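Local coordinates for GCN5-related N-acetyltransferase (Kribbella flavida, PDB 4H89), which probably transfers an acyl group, most likely acetyl from acetyl-CoA, to an acceptor molecule, at residues 59-64 with 117-122; 64-67 with 71-74; 108-113 with 144-149. All coordinates share one frame; numbering follows the deposited sequence.

Contact 1. Residues 59-64 with 117-122; sequences QSRTTV and AGREGF
The side-chain amide of Q59 uses NE2 to grip two acceptors of E120. One bond runs from NE2 to the backbone O of E120 at 3.0 Å. It is fairly straight (161°) and lies in the amide plane. The second, from NE2 to E120 OE1 at 3.1 Å, is more bent (135°) and meets the anti lone pair of the carboxylate oxygen. A bend about CB-CG of E120 (chi2 -67°) brings OE1 to the same side as the backbone O, and one NE2 reaches both. A water sits 2.8 Å from Q59 OE1 and reaches E120 O, though more acceptors surround it than it has protons.

E120 follows the last residue of helix 105-119. The helix closes in a Schellman motif: G121 takes a positive phi, G121 N bonds to G118 O and F122 N bonds to A117 O. In the GNAT fold this helix follows the loop that typically binds the pyrophosphate of acetyl-CoA, with this contact at its far end.

The amide of Q59 lies nearly parallel to the F122 ring, with OE1 over one face. CB of Q59 packs on F122 CZ at 3.8 Å. The backbone O of Q59 lies at the ring edge, in its plane, 3.7 Å from CZ, and is buried without a hydrogen-bond partner. Where the strand begins, R61 meets the helix end: R119 NH1 stands over one face of its guanidinium, 4.0 Å from R61 NH1. T63 CG2 covers the opposite face. Salt bridges from R61 to D13 and D112 probably offset the closeness of like charges.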
ATOM      1  N   GLN A  59     -12.817  -8.368   8.541  1.00 38.06           N
ATOM      2  CA  GLN A  59     -12.057  -9.567   8.155  1.00 20.96           C
ATOM      3  C   GLN A  59     -10.577  -9.396   8.451  1.00 17.72           C
ATOM      4  O   GLN A  59      -9.740  -9.429   7.557  1.00 17.55           O
ATOM      5  CB  GLN A  59     -12.271  -9.865   6.673  1.00 25.11           C
ATOM      6  CG  GLN A  59     -13.685 -10.322   6.336  1.00 30.96           C
ATOM      7  CD  GLN A  59     -13.658 -11.413   5.310  1.00 35.84           C
ATOM      8  OE1 GLN A  59     -13.420 -11.148   4.146  1.00 47.25           O
ATOM      9  NE2 GLN A  59     -13.885 -12.661   5.741  1.00 37.77           N
ATOM     10  N   SER A  60     -10.296  -9.189   9.721  1.00 17.03           N
ATOM     11  CA  SER A  60      -8.944  -8.882  10.192  1.00 15.53           C
ATOM     12  C   SER A  60      -8.707  -9.607  11.486  1.00 15.09           C
ATOM     13  O   SER A  60      -9.634  -9.973  12.175  1.00 16.86           O
ATOM     14  CB  SER A  60      -8.834  -7.375  10.424  1.00 18.07           C
ATOM     15  OG  SER A  60      -8.943  -6.653   9.185  1.00 24.77           O
ATOM     16  N   ARG A  61      -7.421  -9.798  11.814  1.00 13.99           N
ATOM     17  CA  ARG A  61      -7.056 -10.567  12.990  1.00 13.05           C
ATOM     18  C   ARG A  61      -5.628 -10.271  13.367  1.00 12.60           C
ATOM     19  O   ARG A  61      -4.818  -9.963  12.492  1.00 13.15           O
ATOM     20  CB  ARG A  61      -7.270 -12.065  12.700  1.00 13.28           C
ATOM     21  CG  ARG A  61      -6.831 -13.063  13.781  1.00 14.89           C
ATOM     22  CD  ARG A  61      -7.358 -14.441  13.380  1.00 14.23           C
ATOM     23  NE  ARG A  61      -6.944 -15.488  14.299  1.00 16.02           N
ATOM     24  CZ  ARG A  61      -6.081 -16.454  14.026  1.00 16.97           C
ATOM     25  NH1 ARG A  61      -5.491 -16.512  12.858  1.00 19.04           N
ATOM     26  NH2 ARG A  61      -5.830 -17.323  14.953  1.00 20.99           N
ATOM     27  N   THR A  62      -5.344 -10.343  14.669  1.00 11.86           N
ATOM     28  CA  THR A  62      -3.959 -10.277  15.167  1.00 12.30           C
ATOM     29  C   THR A  62      -3.730 -11.489  16.020  1.00 12.38           C
ATOM     30  O   THR A  62      -4.572 -11.847  16.851  1.00 13.85           O
ATOM     31  CB  THR A  62      -3.738  -8.988  15.946  1.00 13.96           C
ATOM     32  OG1 THR A  62      -4.099  -7.876  15.130  1.00 16.04           O
ATOM     33  CG2 THR A  62      -2.302  -8.848  16.450  1.00 14.00           C
ATOM     34  N   THR A  63      -2.576 -12.129  15.824  1.00 13.09           N
ATOM     35  CA  THR A  63      -2.180 -13.309  16.567  1.00 12.75           C
ATOM     36  C   THR A  63      -0.867 -13.098  17.292  1.00 12.53           C
ATOM     37  O   THR A  63      -0.113 -12.182  16.950  1.00 13.33           O
ATOM     38  CB  THR A  63      -2.000 -14.518  15.648  1.00 13.04           C
ATOM     39  OG1 THR A  63      -0.970 -14.237  14.713  1.00 13.68           O
ATOM     40  CG2 THR A  63      -3.291 -14.825  14.916  1.00 13.53           C
ATOM     41  N   VAL A  64      -0.637 -13.975  18.259  1.00 13.18           N
ATOM     42  CA  VAL A  64       0.685 -14.108  18.891  1.00 12.38           C
ATOM     43  C   VAL A  64       1.118 -15.555  18.796  1.00 12.59           C
ATOM     44  O   VAL A  64       0.280 -16.472  18.824  1.00 13.96           O
ATOM     45  CB  VAL A  64       0.755 -13.622  20.346  1.00 14.05           C
ATOM     46  CG1 VAL A  64       0.683 -12.124  20.414  1.00 14.80           C
ATOM     47  CG2 VAL A  64      -0.312 -14.289  21.197  1.00 15.19           C
ATOM     48  N   ALA A 117      -6.909 -17.204   6.320  1.00 13.38           N
ATOM     49  CA  ALA A 117      -7.375 -16.517   5.112  1.00 12.87           C
ATOM     50  C   ALA A 117      -8.240 -17.461   4.317  1.00 12.82           C
ATOM     51  O   ALA A 117      -9.227 -17.045   3.693  1.00 14.09           O
ATOM     52  CB  ALA A 117      -6.187 -16.026   4.300  1.00 13.89           C
ATOM     53  N   GLY A 118      -7.859 -18.728   4.272  1.00 13.42           N
ATOM     54  CA  GLY A 118      -8.642 -19.734   3.575  1.00 14.50           C
ATOM     55  C   GLY A 118     -10.025 -19.876   4.168  1.00 14.88           C
ATOM     56  O   GLY A 118     -11.030 -19.816   3.439  1.00 16.34           O
ATOM     57  N   ARG A 119     -10.109 -20.069   5.483  1.00 15.19           N
ATOM     58  CA  ARG A 119     -11.419 -20.273   6.096  1.00 17.49           C
ATOM     59  C   ARG A 119     -12.269 -19.030   6.062  1.00 16.43           C
ATOM     60  O   ARG A 119     -13.502 -19.132   6.022  1.00 19.37           O
ATOM     61  CB  ARG A 119     -11.357 -20.888   7.491  1.00 22.92           C
ATOM     62  CG  ARG A 119     -10.794 -20.049   8.555  1.00 22.52           C
ATOM     63  CD  ARG A 119     -10.971 -20.682   9.962  1.00 23.78           C
ATOM     64  NE  ARG A 119     -10.216 -19.876  10.902  1.00 22.61           N
ATOM     65  CZ  ARG A 119      -8.924 -20.037  11.195  1.00 22.04           C
ATOM     66  NH1 ARG A 119      -8.342 -19.161  12.006  1.00 24.66           N
ATOM     67  NH2 ARG A 119      -8.229 -21.068  10.722  1.00 25.47           N
ATOM     68  N   GLU A 120     -11.654 -17.848   6.006  1.00 14.71           N
ATOM     69  CA  GLU A 120     -12.407 -16.601   5.933  1.00 15.00           C
ATOM     70  C   GLU A 120     -12.816 -16.252   4.503  1.00 15.94           C
ATOM     71  O   GLU A 120     -13.476 -15.248   4.269  1.00 18.58           O
ATOM     72  CB  GLU A 120     -11.588 -15.471   6.508  1.00 15.69           C
ATOM     73  CG  GLU A 120     -11.481 -15.526   8.018  1.00 19.77           C
ATOM     74  CD  GLU A 120     -12.795 -15.283   8.722  1.00 26.38           C
ATOM     75  OE1 GLU A 120     -13.637 -14.528   8.205  1.00 32.27           O
ATOM     76  OE2 GLU A 120     -12.949 -15.849   9.808  1.00 35.35           O
ATOM     77  N   GLY A 121     -12.438 -17.082   3.538  1.00 14.36           N
ATOM     78  CA  GLY A 121     -12.971 -16.907   2.211  1.00 14.72           C
ATOM     79  C   GLY A 121     -12.183 -16.059   1.244  1.00 13.53           C
ATOM     80  O   GLY A 121     -12.610 -15.842   0.114  1.00 15.14           O
ATOM     81  N   PHE A 122     -10.975 -15.649   1.628  1.00 12.99           N
ATOM     82  CA  PHE A 122     -10.162 -14.868   0.713  1.00 12.24           C
ATOM     83  C   PHE A 122      -9.778 -15.750  -0.474  1.00 11.84           C
ATOM     84  O   PHE A 122      -9.686 -16.980  -0.376  1.00 13.31           O
ATOM     85  CB  PHE A 122      -8.910 -14.345   1.437  1.00 11.92           C
ATOM     86  CG  PHE A 122      -9.170 -13.237   2.448  1.00 12.30           C
ATOM     87  CD1 PHE A 122      -9.246 -11.930   2.063  1.00 13.26           C
ATOM     88  CD2 PHE A 122      -9.374 -13.551   3.763  1.00 12.54           C
ATOM     89  CE1 PHE A 122      -9.411 -10.902   2.982  1.00 14.18           C
ATOM     90  CE2 PHE A 122      -9.508 -12.539   4.715  1.00 14.06           C
ATOM     91  CZ  PHE A 122      -9.567 -11.210   4.326  1.00 14.12           C
TER
HETATM   92  O   HOH W   1     -13.308 -13.097   2.128  1.00 38.98           O

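Contact 2. Residues 64-67 with 71-74; sequences VAVD and TVLG
A65 faces two residues at once, L73 and G74, and so marks a classic beta bulge in the hairpin of strands 61-66 and 72-80. A65 N bonds to G74 O at 2.9 Å. A65 O takes L73 N at 2.7 Å in an almost straight bond (177°). The extra residue shifts the register, so that V66 pairs with V72 beyond the bulge.

V72 carries the packing on one face of the sheet. Its CG1 meets V64 CG1 and its CG2 meets V66 CG1, each pair 4.0 Å apart. A21 and F25 of helix 19-32 also touch V72.

Toward the turn, D67 N bonds to T71 O at 3.0 Å. The D67 carboxylate answers with a side-chain bond: its OD1 accepts T71 N at 2.9 Å, met from well above the carboxylate plane. CG of D67 lies between the backbone N and the carbonyl carbon (chi1 73°), which brings the carboxylate back over T71. A water lies between D67 OD2 and T71 OG1. With an alanine in place of D67, T71 N would probably lose its carboxylate acceptor and the water one of its two neighbours. L73 CD1 rests against D67 CB at 4.0 Å.

Near the turn the carboxylate adds an acceptor to the backbone pair, so the end of the hairpin probably depends on a charged side chain where the strands depend on main-chain bonds.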
ATOM      1  N   VAL A  64      -0.637 -13.975  18.259  1.00 13.18           N
ATOM      2  CA  VAL A  64       0.685 -14.108  18.891  1.00 12.38           C
ATOM      3  C   VAL A  64       1.118 -15.555  18.796  1.00 12.59           C
ATOM      4  O   VAL A  64       0.280 -16.472  18.824  1.00 13.96           O
ATOM      5  CB  VAL A  64       0.755 -13.622  20.346  1.00 14.05           C
ATOM      6  CG1 VAL A  64       0.683 -12.124  20.414  1.00 14.80           C
ATOM      7  CG2 VAL A  64      -0.312 -14.289  21.197  1.00 15.19           C
ATOM      8  N   ALA A  65       2.432 -15.747  18.734  1.00 13.08           N
ATOM      9  CA  ALA A  65       3.046 -17.059  18.937  1.00 14.20           C
ATOM     10  C   ALA A  65       3.596 -17.033  20.374  1.00 13.12           C
ATOM     11  O   ALA A  65       4.310 -16.096  20.751  1.00 15.32           O
ATOM     12  CB  ALA A  65       4.184 -17.237  17.996  1.00 14.11           C
ATOM     13  N   VAL A  66       3.258 -18.045  21.158  1.00 14.34           N
ATOM     14  CA  VAL A  66       3.618 -18.152  22.527  1.00 14.78           C
ATOM     15  C   VAL A  66       4.253 -19.479  22.833  1.00 17.32           C
ATOM     16  O   VAL A  66       3.946 -20.489  22.232  1.00 18.93           O
ATOM     17  CB  VAL A  66       2.416 -17.948  23.451  1.00 17.12           C
ATOM     18  CG1 VAL A  66       1.901 -16.515  23.425  1.00 19.20           C
ATOM     19  CG2 VAL A  66       1.324 -18.968  23.249  1.00 19.08           C
ATOM     20  N   ASP A  67       5.172 -19.459  23.790  1.00 17.12           N
ATOM     21  CA  ASP A  67       5.767 -20.694  24.273  1.00 19.92           C
ATOM     22  C   ASP A  67       4.894 -21.304  25.368  1.00 19.03           C
ATOM     23  O   ASP A  67       3.836 -20.785  25.695  1.00 20.43           O
ATOM     24  CB  ASP A  67       7.235 -20.483  24.705  1.00 20.71           C
ATOM     25  CG  ASP A  67       7.385 -19.739  25.990  1.00 21.73           C
ATOM     26  OD1 ASP A  67       6.384 -19.437  26.705  1.00 23.73           O
ATOM     27  OD2 ASP A  67       8.594 -19.456  26.278  1.00 29.80           O
ATOM     28  N   THR A  71       4.946 -16.987  27.154  1.00 23.09           N
ATOM     29  CA  THR A  71       5.782 -15.883  26.680  1.00 20.51           C
ATOM     30  C   THR A  71       5.607 -15.642  25.179  1.00 17.89           C
ATOM     31  O   THR A  71       5.690 -16.552  24.415  1.00 16.60           O
ATOM     32  CB  THR A  71       7.251 -16.211  26.919  1.00 23.73           C
ATOM     33  OG1 THR A  71       7.443 -16.506  28.310  1.00 30.16           O
ATOM     34  CG2 THR A  71       8.167 -15.068  26.552  1.00 27.32           C
ATOM     35  N   VAL A  72       5.334 -14.403  24.818  1.00 17.80           N
ATOM     36  CA  VAL A  72       5.130 -14.023  23.441  1.00 15.66           C
ATOM     37  C   VAL A  72       6.471 -14.022  22.713  1.00 15.49           C
ATOM     38  O   VAL A  72       7.399 -13.302  23.109  1.00 18.25           O
ATOM     39  CB  VAL A  72       4.460 -12.649  23.350  1.00 17.41           C
ATOM     40  CG1 VAL A  72       4.367 -12.170  21.918  1.00 15.90           C
ATOM     41  CG2 VAL A  72       3.087 -12.709  23.987  1.00 18.50           C
ATOM     42  N   LEU A  73       6.537 -14.767  21.604  1.00 14.32           N
ATOM     43  CA  LEU A  73       7.739 -14.925  20.778  1.00 15.48           C
ATOM     44  C   LEU A  73       7.636 -14.180  19.444  1.00 14.48           C
ATOM     45  O   LEU A  73       8.605 -14.029  18.744  1.00 16.75           O
ATOM     46  CB  LEU A  73       7.932 -16.397  20.470  1.00 16.49           C
ATOM     47  CG  LEU A  73       7.996 -17.320  21.685  1.00 22.13           C
ATOM     48  CD1 LEU A  73       8.147 -18.762  21.210  1.00 26.98           C
ATOM     49  CD2 LEU A  73       9.147 -16.940  22.595  1.00 25.11           C
ATOM     50  N   GLY A  74       6.425 -13.792  19.068  1.00 14.46           N
ATOM     51  CA  GLY A  74       6.178 -13.169  17.789  1.00 13.91           C
ATOM     52  C   GLY A  74       4.702 -12.832  17.631  1.00 12.74           C
ATOM     53  O   GLY A  74       3.876 -13.228  18.463  1.00 13.48           O
TER
HETATM   54  O   HOH W   2       9.084 -18.315  28.719  1.00 45.31           O

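Contact 3. Residues 108-113 with 144-149; sequences ALCQDM and LGFRVI
C110 and L144 make the closest apolar contact, CB of the cysteine against CD1 of the leucine at 3.7 Å. The same methyl also lies 3.8 Å from C110 SG. The sulfur reaches on to F146, where its nearest ring atom is CE1 at 4.1 Å. It approaches the ring obliquely, 5.3 Å from C110 SG to the F146 ring centroid and 63° off the ring normal. This is a sulfur-aromatic contact. SG is anti to the backbone N of C110 (chi1 -170°), which carries it outward from the helix, where it touches both the leucine methyl and the ring.

The other methyl of L144, CD2, meets Q111 OE1 at 3.5 Å. The Q111 chain bends at chi2, which lets OE1 reach the leucine methyl. NE2 of Q111 is held by D115 of the same helix, one turn on. L144 thus spreads its two methyls over neighbouring helix residues, one on the CB and sulfur of C110, the other on the amide oxygen of Q111.

Segment 144-149 is placed by the end of helix 135-143. G145 has a positive phi and closes that helix in a Schellman motif, after which the chain turns into strand 147-155. The carbonyl of L144 is held by R171 NE, and the ring of F146 stacks with F127 and touches R171.

The contact therefore joins helix 105-119 to the junction between helix 135-143 and strand 147-155. C110 packs on F94 of strand 89-96 and F146 on F127 of strand 124-131, so the contact lies where helix 105-119 and the start of strand 147-155 meet on the sheet.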
ATOM      1  N   ALA A 108       5.212 -20.766  11.685  1.00 14.56           N
ATOM      2  CA  ALA A 108       3.990 -21.045  12.367  1.00 14.33           C
ATOM      3  C   ALA A 108       3.004 -19.900  12.200  1.00 14.36           C
ATOM      4  O   ALA A 108       1.807 -20.115  11.955  1.00 14.72           O
ATOM      5  CB  ALA A 108       4.265 -21.302  13.827  1.00 15.40           C
ATOM      6  N   LEU A 109       3.473 -18.673  12.373  1.00 13.46           N
ATOM      7  CA  LEU A 109       2.586 -17.512  12.225  1.00 13.69           C
ATOM      8  C   LEU A 109       2.034 -17.441  10.808  1.00 13.72           C
ATOM      9  O   LEU A 109       0.846 -17.136  10.635  1.00 12.85           O
ATOM     10  CB  LEU A 109       3.335 -16.231  12.593  1.00 13.90           C
ATOM     11  CG  LEU A 109       3.661 -15.969  14.043  1.00 14.11           C
ATOM     12  CD1 LEU A 109       4.682 -14.839  14.126  1.00 15.54           C
ATOM     13  CD2 LEU A 109       2.394 -15.621  14.789  1.00 14.46           C
ATOM     14  N   CYS A 110       2.871 -17.647   9.809  1.00 13.67           N
ATOM     15  CA  CYS A 110       2.391 -17.516   8.440  1.00 12.40           C
ATOM     16  C   CYS A 110       1.478 -18.665   8.047  1.00 13.64           C
ATOM     17  O   CYS A 110       0.495 -18.432   7.354  1.00 14.44           O
ATOM     18  CB  CYS A 110       3.571 -17.401   7.482  1.00 14.17           C
ATOM     19  SG  CYS A 110       3.084 -16.941   5.792  1.00 16.87           S
ATOM     20  N   GLN A 111       1.789 -19.883   8.449  1.00 13.55           N
ATOM     21  CA  GLN A 111       0.879 -20.979   8.156  1.00 13.54           C
ATOM     22  C   GLN A 111      -0.491 -20.742   8.789  1.00 13.82           C
ATOM     23  O   GLN A 111      -1.526 -20.983   8.184  1.00 14.14           O
ATOM     24  CB  GLN A 111       1.444 -22.311   8.615  1.00 15.09           C
ATOM     25  CG  GLN A 111       0.572 -23.499   8.223  1.00 17.46           C
ATOM     26  CD  GLN A 111       0.460 -23.642   6.709  1.00 16.97           C
ATOM     27  OE1 GLN A 111       1.469 -23.712   6.047  1.00 21.92           O
ATOM     28  NE2 GLN A 111      -0.745 -23.542   6.164  1.00 19.41           N
ATOM     29  N   ASP A 112      -0.492 -20.292  10.031  1.00 13.39           N
ATOM     30  CA  ASP A 112      -1.739 -19.974  10.713  1.00 12.44           C
ATOM     31  C   ASP A 112      -2.510 -18.885   9.942  1.00 13.53           C
ATOM     32  O   ASP A 112      -3.728 -18.954   9.800  1.00 13.58           O
ATOM     33  CB  ASP A 112      -1.482 -19.537  12.161  1.00 13.61           C
ATOM     34  CG  ASP A 112      -2.756 -19.131  12.851  1.00 15.33           C
ATOM     35  OD1 ASP A 112      -3.483 -20.017  13.370  1.00 21.00           O
ATOM     36  OD2 ASP A 112      -3.013 -17.919  12.825  1.00 17.21           O
HETATM   37  N   MSE A 113      -1.795 -17.885   9.445  1.00 12.91           N
HETATM   38  CA  MSE A 113      -2.410 -16.820   8.654  1.00 12.27           C
HETATM   39  C   MSE A 113      -3.007 -17.367   7.341  1.00 13.41           C
HETATM   40  O   MSE A 113      -4.136 -16.986   6.973  1.00 13.49           O
HETATM   41  CB  MSE A 113      -1.349 -15.729   8.409  1.00 13.79           C
HETATM   42  CG  MSE A 113      -1.835 -14.524   7.612  1.00 13.20           C
HETATM   43 SE   MSE A 113      -1.739 -14.745   5.722  0.95 16.86          SE
HETATM   44  CE  MSE A 113      -3.158 -13.648   5.335  1.00 19.04           C
ATOM     45  N   LEU A 144       6.219 -21.582   1.565  1.00 14.36           N
ATOM     46  CA  LEU A 144       4.813 -21.613   1.932  1.00 15.10           C
ATOM     47  C   LEU A 144       3.930 -21.248   0.774  1.00 15.33           C
ATOM     48  O   LEU A 144       2.754 -20.973   0.969  1.00 17.09           O
ATOM     49  CB  LEU A 144       4.552 -20.700   3.117  1.00 16.15           C
ATOM     50  CG  LEU A 144       5.181 -21.202   4.417  1.00 16.60           C
ATOM     51  CD1 LEU A 144       5.077 -20.106   5.465  1.00 19.74           C
ATOM     52  CD2 LEU A 144       4.570 -22.512   4.870  1.00 22.84           C
ATOM     53  N   GLY A 145       4.482 -21.209  -0.434  1.00 14.63           N
ATOM     54  CA  GLY A 145       3.685 -21.074  -1.635  1.00 14.99           C
ATOM     55  C   GLY A 145       3.624 -19.711  -2.282  1.00 15.46           C
ATOM     56  O   GLY A 145       2.987 -19.556  -3.309  1.00 15.96           O
ATOM     57  N   PHE A 146       4.266 -18.711  -1.700  1.00 13.48           N
ATOM     58  CA  PHE A 146       4.286 -17.377  -2.296  1.00 13.65           C
ATOM     59  C   PHE A 146       5.306 -17.300  -3.404  1.00 13.63           C
ATOM     60  O   PHE A 146       6.331 -17.955  -3.348  1.00 15.36           O
ATOM     61  CB  PHE A 146       4.637 -16.311  -1.248  1.00 13.59           C
ATOM     62  CG  PHE A 146       3.555 -16.028  -0.252  1.00 12.63           C
ATOM     63  CD1 PHE A 146       3.406 -16.829   0.853  1.00 14.65           C
ATOM     64  CD2 PHE A 146       2.777 -14.904  -0.373  1.00 13.70           C
ATOM     65  CE1 PHE A 146       2.389 -16.591   1.746  1.00 14.88           C
ATOM     66  CE2 PHE A 146       1.750 -14.665   0.523  1.00 15.87           C
ATOM     67  CZ  PHE A 146       1.589 -15.475   1.605  1.00 15.00           C
ATOM     68  N   ARG A 147       5.020 -16.487  -4.403  0.50 13.41           N
ATOM     69  CA  ARG A 147       5.988 -16.197  -5.442  0.50 14.11           C
ATOM     70  C   ARG A 147       6.173 -14.718  -5.617  0.50 13.53           C
ATOM     71  O   ARG A 147       5.281 -13.905  -5.312  0.50 14.73           O
ATOM     72  CB  ARG A 147       5.598 -16.804  -6.791  0.50 18.39           C
ATOM     73  CG  ARG A 147       4.419 -16.147  -7.491  0.50 19.71           C
ATOM     74  CD  ARG A 147       4.244 -16.600  -8.960  0.50 24.76           C
ATOM     75  NE  ARG A 147       2.969 -16.146  -9.544  0.50 27.42           N
ATOM     76  CZ  ARG A 147       2.849 -15.298 -10.563  0.50 32.27           C
ATOM     77  NH1 ARG A 147       1.630 -14.944 -11.004  0.50 31.33           N
ATOM     78  NH2 ARG A 147       3.935 -14.812 -11.153  0.50 37.24           N
ATOM     79  N   VAL A 148       7.338 -14.355  -6.153  1.00 13.65           N
ATOM     80  CA  VAL A 148       7.612 -12.983  -6.489  1.00 13.57           C
ATOM     81  C   VAL A 148       6.893 -12.646  -7.822  1.00 14.65           C
ATOM     82  O   VAL A 148       7.125 -13.279  -8.839  1.00 17.64           O
ATOM     83  CB  VAL A 148       9.099 -12.740  -6.621  1.00 14.72           C
ATOM     84  CG1 VAL A 148       9.386 -11.296  -7.069  1.00 15.37           C
ATOM     85  CG2 VAL A 148       9.784 -13.002  -5.284  1.00 16.02           C
ATOM     86  N   ILE A 149       5.976 -11.668  -7.770  1.00 14.02           N
ATOM     87  CA  ILE A 149       5.221 -11.131  -8.927  1.00 15.35           C
ATOM     88  C   ILE A 149       6.107 -10.174  -9.718  1.00 15.21           C
ATOM     89  O   ILE A 149       6.013 -10.046 -10.918  1.00 17.20           O
ATOM     90  CB  ILE A 149       3.926 -10.347  -8.369  1.00 19.12           C
ATOM     91  CG1 ILE A 149       2.944 -11.312  -7.744  1.00 21.62           C
ATOM     92  CG2 ILE A 149       3.283  -9.414  -9.370  1.00 22.30           C
ATOM     93  CD1 ILE A 149       2.489 -12.359  -8.724  1.00 21.54           C
TER

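How the contacts relate
Contacts 1 and 2 share V64 and both use strand 61-66. Contacts 1 and 3 share helix 105-119, and R61 of contact 1 reaches D112 on the helix segment of contact 3. Contact 1 lies at the surface and is polar, built on amide, carboxylate and water. Contact 2 is largely buried and is made of sheet hydrogen bonds and valine packing, with polar side chains confined to the turn. Contact 3 is partly buried and relies on methyl, sulfur and ring contacts between side chains. L109 of the helix packs on T63, A65 and G74, which brings the hairpin of contact 2 against the helix of contacts 1 and 3.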